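Local structure of dimethyladenosine transferase, putative (Plasmodium falciparum, 2H1R) at residues Glu207-Asn210 against Leu211-Cys215; Lys228-Ala231 against Val232-Leu236. The protein probably dimethylates adenines of ribosomal RNA at N6, with S-adenosyl-L-methionine as the methyl donor. All blocks are in the same frame, centred on the assembly; numbering follows the deposited sequence.

Both contacts are local, mostly i to i+4, and belong to the all-helical C-terminal part of the chain: contact 1 lies within helix 205-216, and contact 2 at the start of helix 230-246, including the N-cap R229. Helix 223-227 lies between the two in sequence and touches side chains of both, notably through F227. Their centres are 14 Å apart, and they meet directly where I214 CD1 lies 3.6 Å from M235 CE, an apolar touch between the two helices. Contact 1 sits about 15 Å from the centre of the chain and contact 2 about 28 Å (centre to centre). Neither includes a residue of the predicted S-adenosyl-L-methionine site in the Rossmann-like N-terminal domain.

Contact 1 of 2, residues Glu207-Asn210 against Leu211-Cys215; sequences EWDN and LLRIC
W208 and L212, one helical turn apart, form the tightly packed side of this contact. L212 CD1 lies 3.1 Å above the indole plane of W208, offset toward its rim, and its closest ring atom is W208 NE1 at 3.3 Å. The methyl therefore rests over the pyrrole side of one face, while NE1 also makes a weak hydrogen bond to N163 OD1. With CG anti to the backbone N, chi1 171° swings the indole to where L212 CD1 meets that face. The backbone bond L212 N to W208 O (3.0 Å) joins the same two residues.

The solvent side belongs to R213, whose exposed side chain is held to D209 at NE; D209 itself is only partly exposed. R213 NE donates to D209 OD2 at 3.1 Å, a fairly straight bond (162°) that is part of a salt bridge. The carboxylate and guanidinium planes stand 86° apart: OD2 lies at the guanidinium edge, near its plane, whereas NE comes to OD2 from above the carboxylate plane. The pair is thus joined through NE alone rather than as a two-pronged bridge. The other oxygen, OD1, is gripped by R159 and N163, so D209 links two arginines and probably offsets their nearby charges.

On helix 159-167, W208 packs on I162 and L166, L212 on R159 and N163; helix 279-291 adds F282 and L283, and L211 and I214 turn toward helix 223-227.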
loop_
_atom_site.group_PDB
_atom_site.type_symbol
_atom_site.label_atom_id
_atom_site.label_comp_id
_atom_site.label_asym_id
_atom_site.label_seq_id
_atom_site.Cartn_x
_atom_site.Cartn_y
_atom_site.Cartn_z
ATOM N N GLU A 207 9.879 -1.685 11.090
ATOM C CA GLU A 207 11.121 -2.420 10.856
ATOM C C GLU A 207 11.176 -3.009 9.436
ATOM O O GLU A 207 12.246 -3.053 8.837
ATOM C CB GLU A 207 11.264 -3.571 11.860
ATOM C CG GLU A 207 11.638 -3.161 13.253
ATOM C CD GLU A 207 12.424 -4.250 13.974
ATOM O OE1 GLU A 207 12.080 -4.537 15.158
ATOM O OE2 GLU A 207 13.367 -4.816 13.361
ATOM N N TRP A 208 10.052 -3.531 8.954
ATOM C CA TRP A 208 9.933 -4.054 7.578
ATOM C C TRP A 208 10.310 -2.992 6.567
ATOM O O TRP A 208 11.145 -3.211 5.711
ATOM C CB TRP A 208 8.485 -4.475 7.312
ATOM C CG TRP A 208 8.134 -4.839 5.884
ATOM C CD1 TRP A 208 7.519 -4.043 4.961
ATOM C CD2 TRP A 208 8.338 -6.103 5.249
ATOM N NE1 TRP A 208 7.316 -4.740 3.793
ATOM C CE2 TRP A 208 7.819 -6.004 3.938
ATOM C CE3 TRP A 208 8.903 -7.314 5.659
ATOM C CZ2 TRP A 208 7.855 -7.080 3.037
ATOM C CZ3 TRP A 208 8.936 -8.376 4.748
ATOM C CH2 TRP A 208 8.408 -8.250 3.474
ATOM N N ASP A 209 9.700 -1.820 6.683
ATOM C CA ASP A 209 9.949 -0.755 5.729
ATOM C C ASP A 209 11.406 -0.260 5.811
ATOM O O ASP A 209 11.998 0.119 4.791
ATOM C CB ASP A 209 8.948 0.399 5.887
ATOM C CG ASP A 209 9.019 1.387 4.735
ATOM O OD1 ASP A 209 8.782 1.004 3.550
ATOM O OD2 ASP A 209 9.351 2.538 5.031
ATOM N N ASN A 210 11.994 -0.259 7.003
ATOM C CA ASN A 210 13.382 0.203 7.107
ATOM C C ASN A 210 14.373 -0.792 6.526
ATOM O O ASN A 210 15.369 -0.390 5.896
ATOM C CB ASN A 210 13.770 0.541 8.547
ATOM C CG ASN A 210 13.173 1.839 9.021
ATOM O OD1 ASN A 210 12.685 2.652 8.233
ATOM N ND2 ASN A 210 13.218 2.053 10.319
ATOM N N LEU A 211 14.098 -2.071 6.733
ATOM C CA LEU A 211 14.896 -3.154 6.112
ATOM C C LEU A 211 14.817 -3.034 4.584
ATOM O O LEU A 211 15.840 -3.116 3.884
ATOM C CB LEU A 211 14.394 -4.535 6.554
ATOM C CG LEU A 211 14.959 -5.759 5.806
ATOM C CD1 LEU A 211 16.479 -5.933 6.002
ATOM C CD2 LEU A 211 14.242 -7.057 6.184
ATOM N N LEU A 212 13.613 -2.831 4.070
ATOM C CA LEU A 212 13.460 -2.625 2.616
ATOM C C LEU A 212 14.178 -1.405 2.092
ATOM O O LEU A 212 14.715 -1.457 0.993
ATOM C CB LEU A 212 11.990 -2.612 2.172
ATOM C CG LEU A 212 11.252 -3.961 2.302
ATOM C CD1 LEU A 212 9.794 -3.727 1.942
ATOM C CD2 LEU A 212 11.779 -5.034 1.390
ATOM N N ARG A 213 14.179 -0.305 2.838
ATOM C CA ARG A 213 14.927 0.897 2.425
ATOM C C ARG A 213 16.445 0.646 2.341
ATOM O O ARG A 213 17.114 1.109 1.394
ATOM C CB ARG A 213 14.617 2.086 3.344
ATOM C CG ARG A 213 13.219 2.668 3.082
ATOM C CD ARG A 213 12.907 3.738 4.139
ATOM N NE ARG A 213 11.595 4.336 3.973
ATOM C CZ ARG A 213 11.363 5.412 3.224
ATOM N NH1 ARG A 213 12.353 5.974 2.556
ATOM N NH2 ARG A 213 10.133 5.914 3.123
ATOM N N ILE A 214 16.981 -0.125 3.279
ATOM C CA ILE A 214 18.384 -0.498 3.210
ATOM C C ILE A 214 18.678 -1.297 1.944
ATOM O O ILE A 214 19.617 -0.972 1.196
ATOM C CB ILE A 214 18.838 -1.323 4.459
ATOM C CG1 ILE A 214 18.720 -0.481 5.720
ATOM C CG2 ILE A 214 20.288 -1.766 4.309
ATOM C CD1 ILE A 214 18.960 -1.285 7.000
ATOM N N CYS A 215 17.886 -2.329 1.720
ATOM C CA CYS A 215 18.079 -3.254 0.614
ATOM C C CYS A 215 17.799 -2.620 -0.750
ATOM O O CYS A 215 18.540 -2.879 -1.702
ATOM C CB CYS A 215 17.197 -4.493 0.801
ATOM S SG CYS A 215 17.712 -5.459 2.283
#

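Contact 2 of 2, residues Lys228-Ala231 against Val232-Leu236; sequences KRNA and VLNML
The N230 and N234 side chains cross at an angle, one turn apart along the outer side of the helix. N230 CG stands anti to its own N (chi1 -158°), whereas N234 CG lies beside its N and anti to the carbonyl carbon. These first torsions lead both side chains to the same side, and the rotations of the amides about their own bonds leave the two planes 80° apart. N230 OD1 comes within 3.2 Å of N234 ND2. Water 1 donates to N230 OD1 at 2.8 Å and, over a longer path, to N234 OD1 at 3.3 Å. The water thus bridges the two amide oxygens on the exposed face of the helix.

L233 points to the buried flank because of its position round the helix. Its CD1 reaches back to within 3.5 Å of K228 O, placing the branch against the backbone that leads into the helix. V232 directs CG2 toward R229 CB, but at 4.2 Å this is only a light touch.

R229 occupies the N-cap position, and its carbonyl oxygen starts the helical bonding. L233 N donates to R229 O at 3.0 Å in an almost straight bond (176°), while V232 N makes a weak, bent bond to the same oxygen. One acceptor therefore serves two successive amides, with the i+4 bond the better aligned.

Around this helix start, V232 leans on F227 of helix 223-227, L233 touches K257 of helix 256-266, and L236, one turn beyond V232, packs among F227, F256 and C260.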
loop_
_atom_site.group_PDB
_atom_site.type_symbol
_atom_site.label_atom_id
_atom_site.label_comp_id
_atom_site.label_asym_id
_atom_site.label_seq_id
_atom_site.Cartn_x
_atom_site.Cartn_y
_atom_site.Cartn_z
ATOM N N LYS A 228 27.716 -5.340 3.872
ATOM C CA LYS A 228 29.138 -5.219 4.261
ATOM C C LYS A 228 29.579 -3.773 4.389
ATOM O O LYS A 228 30.663 -3.497 4.904
ATOM C CB LYS A 228 30.063 -6.006 3.313
ATOM C CG LYS A 228 30.400 -5.232 2.046
ATOM C CD LYS A 228 30.893 -6.173 0.968
ATOM C CE LYS A 228 31.287 -5.426 -0.290
ATOM N NZ LYS A 228 31.790 -6.459 -1.212
ATOM N N ARG A 229 28.764 -2.840 3.910
ATOM C CA ARG A 229 29.151 -1.433 3.955
ATOM C C ARG A 229 29.288 -0.992 5.409
ATOM O O ARG A 229 28.438 -1.319 6.231
ATOM C CB ARG A 229 28.124 -0.569 3.250
ATOM C CG ARG A 229 28.198 -0.732 1.746
ATOM C CD ARG A 229 29.335 0.140 1.242
ATOM N NE ARG A 229 28.897 1.520 1.142
ATOM C CZ ARG A 229 28.714 2.160 -0.013
ATOM N NH1 ARG A 229 28.976 1.545 -1.163
ATOM N NH2 ARG A 229 28.301 3.428 -0.012
ATOM N N ASN A 230 30.357 -0.257 5.699
ATOM C CA ASN A 230 30.705 0.115 7.069
ATOM C C ASN A 230 29.612 0.954 7.705
ATOM O O ASN A 230 29.312 0.776 8.896
ATOM C CB ASN A 230 32.055 0.839 7.102
ATOM C CG ASN A 230 32.710 0.773 8.454
ATOM O OD1 ASN A 230 32.705 1.752 9.197
ATOM N ND2 ASN A 230 33.268 -0.392 8.795
ATOM N N ALA A 231 29.014 1.847 6.936
ATOM C CA ALA A 231 27.932 2.706 7.467
ATOM C C ALA A 231 26.692 1.908 7.896
ATOM O O ALA A 231 26.079 2.225 8.915
ATOM C CB ALA A 231 27.574 3.773 6.500
ATOM N N VAL A 232 26.382 0.838 7.165
ATOM C CA VAL A 232 25.240 -0.040 7.472
ATOM C C VAL A 232 25.584 -0.836 8.709
ATOM O O VAL A 232 24.785 -0.896 9.626
ATOM C CB VAL A 232 24.896 -1.007 6.296
ATOM C CG1 VAL A 232 23.817 -2.046 6.702
ATOM C CG2 VAL A 232 24.418 -0.211 5.103
ATOM N N LEU A 233 26.769 -1.456 8.729
ATOM C CA LEU A 233 27.212 -2.203 9.919
ATOM C C LEU A 233 27.255 -1.348 11.198
ATOM O O LEU A 233 26.920 -1.842 12.293
ATOM C CB LEU A 233 28.565 -2.894 9.685
ATOM C CG LEU A 233 28.577 -3.934 8.585
ATOM C CD1 LEU A 233 30.029 -4.222 8.317
ATOM C CD2 LEU A 233 27.817 -5.218 9.031
ATOM N N ASN A 234 27.677 -0.081 11.075
ATOM C CA ASN A 234 27.781 0.792 12.249
ATOM C C ASN A 234 26.381 1.094 12.770
ATOM O O ASN A 234 26.127 1.026 14.010
ATOM C CB ASN A 234 28.517 2.111 11.917
ATOM C CG ASN A 234 30.030 1.942 11.862
ATOM O OD1 ASN A 234 30.571 0.907 12.239
ATOM N ND2 ASN A 234 30.717 2.958 11.366
ATOM N N MET A 235 25.478 1.444 11.855
ATOM C CA MET A 235 24.090 1.675 12.254
ATOM C C MET A 235 23.494 0.447 12.923
ATOM O O MET A 235 22.854 0.571 13.957
ATOM C CB MET A 235 23.197 2.115 11.099
ATOM C CG MET A 235 21.669 1.919 11.414
ATOM S SD MET A 235 20.718 2.446 9.986
ATOM C CE MET A 235 20.956 1.010 8.909
ATOM N N LEU A 236 23.674 -0.734 12.331
ATOM C CA LEU A 236 23.061 -1.944 12.877
ATOM C C LEU A 236 23.684 -2.329 14.227
ATOM O O LEU A 236 22.968 -2.719 15.162
ATOM C CB LEU A 236 23.122 -3.110 11.872
ATOM C CG LEU A 236 22.237 -2.962 10.638
ATOM C CD1 LEU A 236 22.357 -4.206 9.813
ATOM C CD2 LEU A 236 20.763 -2.691 11.058
HETATM O O HOH W 1 33.729 1.752 11.843
#